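Local coordinates for G protein coupled receptor (Arabidopsis thaliana, PDB 3T33) that binds a zinc ion and may take part in abscisic acid signalling as a plant member of the LanC-like protein family, at residues A[61-66]-A[88-93]; A[105-110]-A[138-143]; A[242-247]-A[254-259]. One frame throughout, in Å; residues are numbered along the deposited sequence.

Contact 1: A[61-66]-A[88-93]; sequences DKVVWE and AYLLFK
Val64 sets its methyl CG2 against the forked end of Leu91. The two side chains cross at about a right angle. CG2 of Val64 lies 4.1 Å from CD1 of Leu91 and 4.2 Å from CD2, so it meets both branches almost evenly. The CG of Leu91 stands beside its backbone N, with chi1 at -82°. This swings the fork to where the valine methyl meets it.

One residue earlier on each helix the approach is different. Val63 and Leu90 point at each other, and CD2 of Leu90 stops 4.2 Å from the branch carbon CB of Val63. The contact joins helix 45-69 to helix 84-98, outer and inner layers of the alpha/alpha toroid of LanC-like proteins. Helix 101-118 closes the Val64 side through Leu106, which touches both Val64 and Leu91. Helix 392-402 covers the other pair, with Ile392 on Val63 and Ala396 and Leu400 on Leu90.

Elsewhere on helix 45-69, Lys62 NZ bonds Glu66 OE2 at 2.9 Å. The lysine comes to the anti side of the carboxylate, 34° out of its plane. Arg70 forms a second salt bridge to the same oxygen.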
ATOM      1  N   ASP A  61     -16.222  -0.854  11.878  1.00 38.52           N
ATOM      2  CA  ASP A  61     -17.056  -0.280  12.926  1.00 40.37           C
ATOM      3  C   ASP A  61     -16.236   0.016  14.176  1.00 39.06           C
ATOM      4  O   ASP A  61     -16.346   1.093  14.762  1.00 40.10           O
ATOM      5  CB  ASP A  61     -18.213  -1.222  13.266  1.00 41.40           C
ATOM      6  CG  ASP A  61     -19.375  -1.091  12.301  1.00 44.92           C
ATOM      7  OD1 ASP A  61     -19.227  -0.380  11.284  1.00 47.30           O
ATOM      8  OD2 ASP A  61     -20.434  -1.698  12.558  1.00 52.49           O
ATOM      9  N   LYS A  62     -15.413  -0.947  14.579  1.00 38.80           N
ATOM     10  CA  LYS A  62     -14.566  -0.787  15.756  1.00 38.79           C
ATOM     11  C   LYS A  62     -13.624   0.401  15.592  1.00 39.26           C
ATOM     12  O   LYS A  62     -13.423   1.179  16.524  1.00 39.96           O
ATOM     13  CB  LYS A  62     -13.763  -2.064  16.015  1.00 38.79           C
ATOM     14  CG  LYS A  62     -12.732  -1.934  17.124  1.00 37.28           C
ATOM     15  CD  LYS A  62     -13.388  -1.581  18.449  1.00 42.39           C
ATOM     16  CE  LYS A  62     -12.546  -2.051  19.624  1.00 41.76           C
ATOM     17  NZ  LYS A  62     -12.881  -1.319  20.876  1.00 46.01           N
ATOM     18  N   VAL A  63     -13.048   0.532  14.401  1.00 37.24           N
ATOM     19  CA  VAL A  63     -12.135   1.627  14.110  1.00 35.63           C
ATOM     20  C   VAL A  63     -12.848   2.995  14.156  1.00 35.54           C
ATOM     21  O   VAL A  63     -12.319   3.913  14.728  1.00 35.18           O
ATOM     22  CB  VAL A  63     -11.410   1.442  12.734  1.00 36.11           C
ATOM     23  CG1 VAL A  63     -10.558   2.702  12.405  1.00 35.56           C
ATOM     24  CG2 VAL A  63     -10.513   0.230  12.772  1.00 30.39           C
ATOM     25  N   VAL A  64     -14.036   3.101  13.548  1.00 34.87           N
ATOM     26  CA  VAL A  64     -14.889   4.287  13.646  1.00 35.21           C
ATOM     27  C   VAL A  64     -15.256   4.593  15.096  1.00 35.97           C
ATOM     28  O   VAL A  64     -15.186   5.747  15.497  1.00 36.29           O
ATOM     29  CB  VAL A  64     -16.165   4.190  12.803  1.00 34.82           C
ATOM     30  CG1 VAL A  64     -17.079   5.397  13.043  1.00 33.33           C
ATOM     31  CG2 VAL A  64     -15.803   4.137  11.318  1.00 33.54           C
ATOM     32  N   TRP A  65     -15.573   3.564  15.894  1.00 36.25           N
ATOM     33  CA  TRP A  65     -15.844   3.786  17.315  1.00 36.56           C
ATOM     34  C   TRP A  65     -14.702   4.531  18.018  1.00 36.88           C
ATOM     35  O   TRP A  65     -14.929   5.562  18.624  1.00 36.26           O
ATOM     36  CB  TRP A  65     -16.195   2.512  18.071  1.00 35.80           C
ATOM     37  CG  TRP A  65     -16.673   2.857  19.436  1.00 37.85           C
ATOM     38  CD1 TRP A  65     -16.013   2.652  20.627  1.00 39.29           C
ATOM     39  CD2 TRP A  65     -17.886   3.542  19.764  1.00 35.45           C
ATOM     40  NE1 TRP A  65     -16.754   3.153  21.662  1.00 39.41           N
ATOM     41  CE2 TRP A  65     -17.903   3.716  21.158  1.00 37.06           C
ATOM     42  CE3 TRP A  65     -18.977   4.022  19.005  1.00 37.11           C
ATOM     43  CZ2 TRP A  65     -18.962   4.350  21.818  1.00 33.10           C
ATOM     44  CZ3 TRP A  65     -20.040   4.654  19.675  1.00 35.34           C
ATOM     45  CH2 TRP A  65     -20.017   4.798  21.057  1.00 33.02           C
ATOM     46  N   GLU A  66     -13.479   4.020  17.859  1.00 37.33           N
ATOM     47  CA  GLU A  66     -12.328   4.423  18.643  1.00 36.73           C
ATOM     48  C   GLU A  66     -11.727   5.718  18.169  1.00 37.40           C
ATOM     49  O   GLU A  66     -11.258   6.485  18.968  1.00 38.03           O
ATOM     50  CB  GLU A  66     -11.238   3.345  18.602  1.00 36.53           C
ATOM     51  CG  GLU A  66     -11.583   2.050  19.300  1.00 37.50           C
ATOM     52  CD  GLU A  66     -11.930   2.266  20.794  1.00 44.64           C
ATOM     53  OE1 GLU A  66     -11.359   3.206  21.413  1.00 46.78           O
ATOM     54  OE2 GLU A  66     -12.805   1.530  21.348  1.00 40.08           O
ATOM     55  N   ALA A  88     -11.057   8.002   7.492  1.00 25.21           N
ATOM     56  CA  ALA A  88     -11.805   8.455   6.358  1.00 24.25           C
ATOM     57  C   ALA A  88     -11.545   7.572   5.124  1.00 25.31           C
ATOM     58  O   ALA A  88     -12.457   7.261   4.338  1.00 26.73           O
ATOM     59  CB  ALA A  88     -11.432   9.952   6.025  1.00 23.58           C
ATOM     60  N   TYR A  89     -10.292   7.206   4.912  1.00 24.85           N
ATOM     61  CA  TYR A  89      -9.956   6.413   3.732  1.00 24.58           C
ATOM     62  C   TYR A  89     -10.556   5.027   3.796  1.00 23.62           C
ATOM     63  O   TYR A  89     -11.042   4.489   2.818  1.00 24.83           O
ATOM     64  CB  TYR A  89      -8.412   6.381   3.520  1.00 22.79           C
ATOM     65  CG  TYR A  89      -8.026   6.124   2.090  1.00 23.86           C
ATOM     66  CD1 TYR A  89      -8.792   6.580   1.014  1.00 20.18           C
ATOM     67  CD2 TYR A  89      -6.930   5.323   1.803  1.00 28.27           C
ATOM     68  CE1 TYR A  89      -8.422   6.268  -0.321  1.00 19.74           C
ATOM     69  CE2 TYR A  89      -6.568   5.024   0.515  1.00 26.26           C
ATOM     70  CZ  TYR A  89      -7.282   5.498  -0.543  1.00 26.64           C
ATOM     71  OH  TYR A  89      -6.805   5.111  -1.805  1.00 31.75           O
ATOM     72  N   LEU A  90     -10.542   4.458   4.971  1.00 24.77           N
ATOM     73  CA  LEU A  90     -11.163   3.145   5.176  1.00 26.29           C
ATOM     74  C   LEU A  90     -12.673   3.231   4.858  1.00 28.48           C
ATOM     75  O   LEU A  90     -13.267   2.295   4.277  1.00 29.73           O
ATOM     76  CB  LEU A  90     -10.894   2.667   6.599  1.00 23.00           C
ATOM     77  CG  LEU A  90     -11.746   1.416   6.990  1.00 28.44           C
ATOM     78  CD1 LEU A  90     -11.426   0.193   6.100  1.00 21.34           C
ATOM     79  CD2 LEU A  90     -11.554   1.088   8.508  1.00 20.19           C
ATOM     80  N   LEU A  91     -13.287   4.370   5.238  1.00 29.97           N
ATOM     81  CA  LEU A  91     -14.707   4.635   5.014  1.00 30.75           C
ATOM     82  C   LEU A  91     -14.984   4.834   3.566  1.00 31.28           C
ATOM     83  O   LEU A  91     -16.024   4.373   3.034  1.00 32.11           O
ATOM     84  CB  LEU A  91     -15.155   5.861   5.840  1.00 30.26           C
ATOM     85  CG  LEU A  91     -15.465   5.463   7.287  1.00 29.66           C
ATOM     86  CD1 LEU A  91     -15.500   6.689   8.129  1.00 27.33           C
ATOM     87  CD2 LEU A  91     -16.825   4.772   7.332  1.00 26.45           C
ATOM     88  N   PHE A  92     -14.072   5.555   2.917  1.00 31.94           N
ATOM     89  CA  PHE A  92     -14.105   5.666   1.453  1.00 32.12           C
ATOM     90  C   PHE A  92     -14.017   4.269   0.720  1.00 32.70           C
ATOM     91  O   PHE A  92     -14.786   3.991  -0.185  1.00 33.54           O
ATOM     92  CB  PHE A  92     -13.008   6.625   0.945  1.00 31.14           C
ATOM     93  CG  PHE A  92     -13.129   6.932  -0.519  1.00 31.34           C
ATOM     94  CD1 PHE A  92     -14.187   7.683  -0.996  1.00 31.06           C
ATOM     95  CD2 PHE A  92     -12.220   6.431  -1.426  1.00 32.53           C
ATOM     96  CE1 PHE A  92     -14.349   7.924  -2.369  1.00 28.92           C
ATOM     97  CE2 PHE A  92     -12.382   6.666  -2.815  1.00 33.55           C
ATOM     98  CZ  PHE A  92     -13.457   7.441  -3.264  1.00 29.71           C
ATOM     99  N   LYS A  93     -13.069   3.431   1.101  1.00 32.23           N
ATOM    100  CA  LYS A  93     -12.927   2.106   0.518  1.00 33.12           C
ATOM    101  C   LYS A  93     -14.219   1.284   0.748  1.00 33.82           C
ATOM    102  O   LYS A  93     -14.679   0.519  -0.118  1.00 35.64           O
ATOM    103  CB  LYS A  93     -11.775   1.411   1.224  1.00 31.81           C
ATOM    104  CG  LYS A  93     -11.644  -0.026   0.859  1.00 33.81           C
ATOM    105  CD  LYS A  93     -10.593  -0.263  -0.232  1.00 37.30           C
ATOM    106  CE  LYS A  93     -11.188  -0.468  -1.511  1.00 36.74           C
ATOM    107  NZ  LYS A  93     -10.133  -0.415  -2.579  1.00 40.22           N
TER

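Contact 2: A[105-110]-A[138-143]; sequences KLCLEN and AVAAKC
Ala140 and Leu108 make the tight part of this contact. The methyl CB of Ala140 lies 3.6 Å from CD2 of Leu108. It is also 3.8 Å from CG of the same leucine, so the methyl sits against the branch point as well as one arm. The other arm, CD1, reaches the backbone and comes within 4.0 Å of the Ala140 carbonyl O. Leu108 therefore straddles the alanine, with one methyl on its side chain and one beside its main chain. CG of Leu108 stands beside its own backbone N, chi1 -77°, and this puts the fork over the facing helix.

Cys107 meets the same methyl from a direction roughly perpendicular to that of CD2. Its SG is 3.9 Å from Ala140 CB. The CA atoms come nearest at Leu108 and Ala140, 6.6 Å apart, though the segment axes stay 9.8 Å apart. Segments 105-110 and 138-143 run antiparallel but inclined, with 147° between their N-to-C directions. They lie on successive helices, 101-118 and 130-144, of the two-layered alpha/alpha toroid.

The packing thins away from Ala140. Cys143 directs its CB toward the other helix, but its side chain stays 7.3 Å from segment 105-110. Lys105 and Glu109 are exposed and make no contact across. Lys142 turns elsewhere, to a salt bridge with Asp147 and a cation-pi contact with Tyr150. Leu149 of helix 147-158 touches both Leu108 and Ala141, and so covers one flank.

The touching groups are methyls, a thiol sulfur and main-chain atoms of a helix, whose polar groups are probably used within it. The contact is thus held by close fit and burial of apolar surface, without directional bonds between the segments.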
ATOM      1  N   LYS A 105     -20.426   9.980   3.505  1.00 38.02           N
ATOM      2  CA  LYS A 105     -20.700  11.165   4.318  1.00 37.31           C
ATOM      3  C   LYS A 105     -19.793  11.186   5.507  1.00 35.43           C
ATOM      4  O   LYS A 105     -19.259  12.215   5.863  1.00 34.82           O
ATOM      5  CB  LYS A 105     -22.184  11.234   4.760  1.00 37.85           C
ATOM      6  CG  LYS A 105     -23.016  12.083   3.803  1.00 43.03           C
ATOM      7  CD  LYS A 105     -24.467  11.637   3.713  1.00 51.24           C
ATOM      8  CE  LYS A 105     -25.013  11.876   2.303  1.00 54.77           C
ATOM      9  NZ  LYS A 105     -25.820  10.675   1.777  1.00 61.36           N
ATOM     10  N   LEU A 106     -19.635  10.052   6.154  1.00 33.83           N
ATOM     11  CA  LEU A 106     -18.884  10.069   7.374  1.00 33.19           C
ATOM     12  C   LEU A 106     -17.432  10.408   6.988  1.00 32.89           C
ATOM     13  O   LEU A 106     -16.764  11.207   7.678  1.00 31.49           O
ATOM     14  CB  LEU A 106     -18.964   8.721   8.082  1.00 34.30           C
ATOM     15  CG  LEU A 106     -18.309   8.794   9.464  1.00 35.82           C
ATOM     16  CD1 LEU A 106     -18.987   9.950  10.258  1.00 35.79           C
ATOM     17  CD2 LEU A 106     -18.406   7.462  10.218  1.00 36.46           C
ATOM     18  N   CYS A 107     -16.977   9.760   5.899  1.00 32.37           N
ATOM     19  CA  CYS A 107     -15.714  10.050   5.233  1.00 32.94           C
ATOM     20  C   CYS A 107     -15.457  11.547   5.208  1.00 32.59           C
ATOM     21  O   CYS A 107     -14.496  12.024   5.798  1.00 32.75           O
ATOM     22  CB  CYS A 107     -15.714   9.515   3.780  1.00 33.47           C
ATOM     23  SG  CYS A 107     -14.139   9.962   2.892  1.00 33.26           S
ATOM     24  N   LEU A 108     -16.361  12.267   4.553  1.00 33.44           N
ATOM     25  CA  LEU A 108     -16.233  13.713   4.398  1.00 34.85           C
ATOM     26  C   LEU A 108     -16.238  14.489   5.690  1.00 35.66           C
ATOM     27  O   LEU A 108     -15.572  15.521   5.784  1.00 35.73           O
ATOM     28  CB  LEU A 108     -17.306  14.264   3.470  1.00 34.00           C
ATOM     29  CG  LEU A 108     -16.923  13.964   2.028  1.00 33.57           C
ATOM     30  CD1 LEU A 108     -18.116  14.206   1.155  1.00 32.37           C
ATOM     31  CD2 LEU A 108     -15.749  14.789   1.582  1.00 34.10           C
ATOM     32  N   GLU A 109     -16.976  13.998   6.675  1.00 35.79           N
ATOM     33  CA  GLU A 109     -16.915  14.622   7.976  1.00 38.24           C
ATOM     34  C   GLU A 109     -15.536  14.429   8.591  1.00 37.29           C
ATOM     35  O   GLU A 109     -15.012  15.362   9.204  1.00 35.39           O
ATOM     36  CB  GLU A 109     -17.969  14.076   8.939  1.00 39.07           C
ATOM     37  CG  GLU A 109     -19.332  14.095   8.409  1.00 44.31           C
ATOM     38  CD  GLU A 109     -20.369  13.903   9.498  1.00 53.78           C
ATOM     39  OE1 GLU A 109     -20.011  13.620  10.685  1.00 52.33           O
ATOM     40  OE2 GLU A 109     -21.563  14.081   9.139  1.00 58.09           O
ATOM     41  N   ASN A 110     -14.968  13.220   8.456  1.00 36.96           N
ATOM     42  CA  ASN A 110     -13.610  12.992   8.968  1.00 37.54           C
ATOM     43  C   ASN A 110     -12.574  13.877   8.265  1.00 37.24           C
ATOM     44  O   ASN A 110     -11.635  14.339   8.915  1.00 36.49           O
ATOM     45  CB  ASN A 110     -13.188  11.553   8.769  1.00 39.09           C
ATOM     46  CG  ASN A 110     -13.952  10.571   9.664  1.00 41.98           C
ATOM     47  OD1 ASN A 110     -13.535   9.432   9.790  1.00 45.31           O
ATOM     48  ND2 ASN A 110     -15.037  11.005  10.287  1.00 40.20           N
ATOM     49  N   ALA A 138     -11.342  15.999  -2.111  1.00 31.03           N
ATOM     50  CA  ALA A 138     -11.812  16.348  -3.440  1.00 32.15           C
ATOM     51  C   ALA A 138     -12.453  15.144  -4.162  1.00 31.90           C
ATOM     52  O   ALA A 138     -13.396  15.289  -4.889  1.00 31.03           O
ATOM     53  CB  ALA A 138     -10.631  16.916  -4.307  1.00 30.89           C
ATOM     54  N   VAL A 139     -11.928  13.951  -3.917  1.00 32.95           N
ATOM     55  CA  VAL A 139     -12.443  12.750  -4.582  1.00 32.90           C
ATOM     56  C   VAL A 139     -13.778  12.368  -3.938  1.00 33.07           C
ATOM     57  O   VAL A 139     -14.765  12.141  -4.621  1.00 32.97           O
ATOM     58  CB  VAL A 139     -11.370  11.609  -4.587  1.00 33.10           C
ATOM     59  CG1 VAL A 139     -11.997  10.308  -5.062  1.00 34.86           C
ATOM     60  CG2 VAL A 139     -10.174  11.993  -5.518  1.00 30.98           C
ATOM     61  N   ALA A 140     -13.806  12.344  -2.610  1.00 33.05           N
ATOM     62  CA  ALA A 140     -15.033  12.035  -1.866  1.00 33.26           C
ATOM     63  C   ALA A 140     -16.151  13.009  -2.228  1.00 33.87           C
ATOM     64  O   ALA A 140     -17.257  12.571  -2.449  1.00 32.33           O
ATOM     65  CB  ALA A 140     -14.785  11.968  -0.374  1.00 31.16           C
ATOM     66  N   ALA A 141     -15.837  14.301  -2.371  1.00 35.63           N
ATOM     67  CA  ALA A 141     -16.818  15.328  -2.823  1.00 37.62           C
ATOM     68  C   ALA A 141     -17.331  15.134  -4.234  1.00 38.81           C
ATOM     69  O   ALA A 141     -18.497  15.393  -4.521  1.00 39.07           O
ATOM     70  CB  ALA A 141     -16.256  16.776  -2.655  1.00 37.21           C
ATOM     71  N   LYS A 142     -16.435  14.745  -5.128  1.00 40.40           N
ATOM     72  CA  LYS A 142     -16.824  14.391  -6.478  1.00 42.23           C
ATOM     73  C   LYS A 142     -17.791  13.191  -6.429  1.00 42.67           C
ATOM     74  O   LYS A 142     -18.793  13.183  -7.120  1.00 42.93           O
ATOM     75  CB  LYS A 142     -15.578  14.086  -7.355  1.00 42.25           C
ATOM     76  CG  LYS A 142     -15.705  14.456  -8.855  1.00 43.99           C
ATOM     77  CD  LYS A 142     -16.216  15.897  -9.029  1.00 45.27           C
ATOM     78  CE  LYS A 142     -16.275  16.386 -10.478  1.00 47.43           C
ATOM     79  NZ  LYS A 142     -16.806  17.795 -10.472  1.00 49.65           N
ATOM     80  N   CYS A 143     -17.524  12.191  -5.600  1.00 43.07           N
ATOM     81  CA  CYS A 143     -18.437  11.034  -5.582  1.00 43.78           C
ATOM     82  C   CYS A 143     -19.814  11.453  -5.074  1.00 44.33           C
ATOM     83  O   CYS A 143     -20.843  11.051  -5.635  1.00 45.46           O
ATOM     84  CB  CYS A 143     -17.869   9.881  -4.766  1.00 42.75           C
ATOM     85  SG  CYS A 143     -16.375   9.233  -5.510  1.00 44.90           S
TER

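Contact 3: A[242-247]-A[254-259]; sequences VLMHTE and KDVKGT
The carbonyl O of Leu243 is gripped twice by Thr246. The hydroxyl OG1 of Thr246 donates to it at 2.9 Å. The bond lies in the carbonyl plane, on a lone pair, with a C=O...donor angle of 136°. The backbone N of Thr246 adds a second bond to Leu243 O, at 3.1 Å. These two bonds hold the chain close as it passes from helix 236-244 into the following loop.

The contact is a short helical hairpin of the alpha/alpha toroid. Helix 236-244 belongs to the inner layer and helix 250-265 to the outer one. A similar double grip occurs on the second helix. There Asp255 O accepts from Thr259 OG1 at 2.8 Å as well as from Thr259 N. The hydroxyl approaches at a straighter 158°, tilted somewhat out of the carbonyl plane. Asp255 itself forms a salt bridge with Arg210 through OD2.

Between the helices the packing is apolar and buried. Val256 is the shared partner and points at the facing helix. Its two methyls divide the work. CG2 meets CD1 of Leu243 at 4.1 Å, while CG1 serves Met244. Both pairs of side chains cross at a slant.

Phe206 of helix 195-212 touches both Leu243 and Val256. Met244 is covered by Thr297 and Tyr305 of helix 291-305. The hairpin is therefore wedged between neighbouring helices of the ring.

Met244 touches the valine with the middle of its side chain. CG stands beside the backbone N, chi1 -62°, which puts it against the valine. Further out the chain is extended at chi2 and bent at chi3. CG of Met244 lies 4.0 Å from CG1 of Val256, and SD follows at 4.4 Å from that same methyl.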
ATOM      1  N   VAL A 242       6.446   5.685  -8.243  1.00 31.00           N
ATOM      2  CA  VAL A 242       5.728   6.911  -8.639  1.00 31.08           C
ATOM      3  C   VAL A 242       6.101   7.346 -10.058  1.00 32.38           C
ATOM      4  O   VAL A 242       5.246   7.809 -10.825  1.00 31.85           O
ATOM      5  CB  VAL A 242       5.966   8.117  -7.649  1.00 31.57           C
ATOM      6  CG1 VAL A 242       4.918   9.177  -7.886  1.00 31.60           C
ATOM      7  CG2 VAL A 242       5.816   7.659  -6.195  1.00 34.46           C
ATOM      8  N   LEU A 243       7.390   7.239 -10.400  1.00 32.68           N
ATOM      9  CA  LEU A 243       7.813   7.718 -11.686  1.00 32.04           C
ATOM     10  C   LEU A 243       7.171   6.901 -12.774  1.00 32.39           C
ATOM     11  O   LEU A 243       6.768   7.453 -13.783  1.00 31.37           O
ATOM     12  CB  LEU A 243       9.342   7.719 -11.796  1.00 32.17           C
ATOM     13  CG  LEU A 243      10.050   8.778 -10.922  1.00 30.76           C
ATOM     14  CD1 LEU A 243      11.520   8.531 -11.070  1.00 29.03           C
ATOM     15  CD2 LEU A 243       9.670  10.265 -11.308  1.00 27.03           C
ATOM     16  N   MET A 244       6.987   5.594 -12.555  1.00 33.86           N
ATOM     17  CA  MET A 244       6.377   4.771 -13.619  1.00 34.85           C
ATOM     18  C   MET A 244       4.957   5.136 -13.895  1.00 35.25           C
ATOM     19  O   MET A 244       4.404   4.728 -14.907  1.00 36.22           O
ATOM     20  CB  MET A 244       6.505   3.280 -13.347  1.00 34.83           C
ATOM     21  CG  MET A 244       7.985   2.890 -13.305  1.00 36.01           C
ATOM     22  SD  MET A 244       8.223   1.133 -13.077  1.00 38.38           S
ATOM     23  CE  MET A 244       8.294   1.025 -11.275  1.00 33.55           C
ATOM     24  N   HIS A 245       4.361   5.913 -12.999  1.00 36.37           N
ATOM     25  CA  HIS A 245       2.973   6.277 -13.165  1.00 36.10           C
ATOM     26  C   HIS A 245       2.769   7.540 -13.971  1.00 37.64           C
ATOM     27  O   HIS A 245       1.606   7.943 -14.137  1.00 37.55           O
ATOM     28  CB  HIS A 245       2.267   6.345 -11.837  1.00 34.95           C
ATOM     29  CG  HIS A 245       1.987   5.006 -11.243  1.00 33.82           C
ATOM     30  ND1 HIS A 245       0.898   4.234 -11.611  1.00 33.92           N
ATOM     31  CD2 HIS A 245       2.667   4.278 -10.339  1.00 30.57           C
ATOM     32  CE1 HIS A 245       0.920   3.093 -10.952  1.00 30.78           C
ATOM     33  NE2 HIS A 245       1.985   3.090 -10.174  1.00 34.60           N
ATOM     34  N   THR A 246       3.861   8.119 -14.514  1.00 38.62           N
ATOM     35  CA  THR A 246       3.832   9.393 -15.288  1.00 40.99           C
ATOM     36  C   THR A 246       4.442   9.177 -16.669  1.00 44.21           C
ATOM     37  O   THR A 246       4.989   8.107 -16.963  1.00 44.16           O
ATOM     38  CB  THR A 246       4.707  10.563 -14.656  1.00 41.22           C
ATOM     39  OG1 THR A 246       6.092  10.158 -14.563  1.00 40.85           O
ATOM     40  CG2 THR A 246       4.302  10.893 -13.309  1.00 39.67           C
ATOM     41  N   GLU A 247       4.413  10.211 -17.506  1.00 46.80           N
ATOM     42  CA  GLU A 247       4.890  10.067 -18.867  1.00 49.33           C
ATOM     43  C   GLU A 247       6.379  10.305 -18.865  1.00 49.15           C
ATOM     44  O   GLU A 247       6.805  11.435 -18.830  1.00 50.54           O
ATOM     45  CB  GLU A 247       4.194  11.085 -19.787  1.00 50.62           C
ATOM     46  CG  GLU A 247       2.670  11.027 -19.729  1.00 55.47           C
ATOM     47  CD  GLU A 247       2.182   9.576 -19.858  1.00 65.34           C
ATOM     48  OE1 GLU A 247       1.626   9.012 -18.861  1.00 67.12           O
ATOM     49  OE2 GLU A 247       2.406   8.987 -20.957  1.00 68.47           O
ATOM     50  N   LYS A 254      15.055   4.539 -19.414  1.00 46.24           N
ATOM     51  CA  LYS A 254      16.372   3.869 -19.165  1.00 46.52           C
ATOM     52  C   LYS A 254      16.853   4.033 -17.745  1.00 44.85           C
ATOM     53  O   LYS A 254      17.345   3.076 -17.169  1.00 45.11           O
ATOM     54  CB  LYS A 254      17.520   4.338 -20.112  1.00 48.04           C
ATOM     55  CG  LYS A 254      18.098   3.273 -21.068  1.00 53.14           C
ATOM     56  CD  LYS A 254      18.712   3.885 -22.366  1.00 60.21           C
ATOM     57  CE  LYS A 254      17.603   4.329 -23.427  1.00 63.27           C
ATOM     58  NZ  LYS A 254      18.141   4.534 -24.853  1.00 62.70           N
ATOM     59  N   ASP A 255      16.742   5.237 -17.177  1.00 43.34           N
ATOM     60  CA  ASP A 255      17.280   5.451 -15.830  1.00 42.15           C
ATOM     61  C   ASP A 255      16.456   4.742 -14.723  1.00 41.53           C
ATOM     62  O   ASP A 255      17.016   4.263 -13.694  1.00 40.40           O
ATOM     63  CB  ASP A 255      17.417   6.939 -15.540  1.00 43.26           C
ATOM     64  CG  ASP A 255      18.637   7.611 -16.273  1.00 44.79           C
ATOM     65  OD1 ASP A 255      19.572   6.925 -16.720  1.00 45.92           O
ATOM     66  OD2 ASP A 255      18.648   8.857 -16.372  1.00 46.38           O
ATOM     67  N   VAL A 256      15.128   4.681 -14.934  1.00 40.02           N
ATOM     68  CA  VAL A 256      14.249   3.967 -14.008  1.00 39.00           C
ATOM     69  C   VAL A 256      14.525   2.480 -14.148  1.00 38.92           C
ATOM     70  O   VAL A 256      14.851   1.838 -13.142  1.00 38.33           O
ATOM     71  CB  VAL A 256      12.779   4.295 -14.210  1.00 38.74           C
ATOM     72  CG1 VAL A 256      11.927   3.466 -13.264  1.00 37.57           C
ATOM     73  CG2 VAL A 256      12.530   5.824 -14.008  1.00 36.71           C
ATOM     74  N   LYS A 257      14.445   1.954 -15.381  1.00 39.94           N
ATOM     75  CA  LYS A 257      14.826   0.535 -15.657  1.00 41.40           C
ATOM     76  C   LYS A 257      16.169   0.245 -15.004  1.00 41.10           C
ATOM     77  O   LYS A 257      16.308  -0.709 -14.222  1.00 41.05           O
ATOM     78  CB  LYS A 257      14.907   0.214 -17.163  1.00 40.98           C
ATOM     79  CG  LYS A 257      13.566  -0.010 -17.792  1.00 43.92           C
ATOM     80  CD  LYS A 257      13.674  -0.226 -19.284  1.00 46.73           C
ATOM     81  CE  LYS A 257      12.296  -0.286 -19.957  1.00 49.59           C
ATOM     82  NZ  LYS A 257      12.387  -0.293 -21.499  1.00 51.27           N
ATOM     83  N   GLY A 258      17.126   1.136 -15.242  1.00 41.36           N
ATOM     84  CA  GLY A 258      18.487   0.956 -14.705  1.00 42.70           C
ATOM     85  C   GLY A 258      18.588   0.787 -13.212  1.00 41.47           C
ATOM     86  O   GLY A 258      19.244  -0.117 -12.727  1.00 41.85           O
ATOM     87  N   THR A 259      17.935   1.683 -12.481  1.00 42.68           N
ATOM     88  CA  THR A 259      17.900   1.646 -10.996  1.00 42.04           C
ATOM     89  C   THR A 259      17.259   0.362 -10.513  1.00 41.95           C
ATOM     90  O   THR A 259      17.705  -0.228  -9.547  1.00 42.77           O
ATOM     91  CB  THR A 259      17.134   2.873 -10.461  1.00 42.34           C
ATOM     92  OG1 THR A 259      17.739   4.045 -11.006  1.00 43.72           O
ATOM     93  CG2 THR A 259      17.173   2.961  -8.971  1.00 38.96           C
TER

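How the contacts relate
The contacts follow one another along the chain, and each pairs an inner with an outer helix of the toroid. Contacts 1 and 2 are neighbours, with centres 13 Å apart. Helix 84-98 leads directly into helix 101-118, and the two sites touch through Leu91 with Leu106 and Phe92 with Val139. Side chains in and beside the two contacts thus tie them together across four helices. Contact 3 lies across the ring from contact 1, on the opposite side of the chain's centre. Its centre is about 34 Å from contact 1 and 32 Å from contact 2. All three are structural packing away from the zinc site of Cys288, Cys333 and His334.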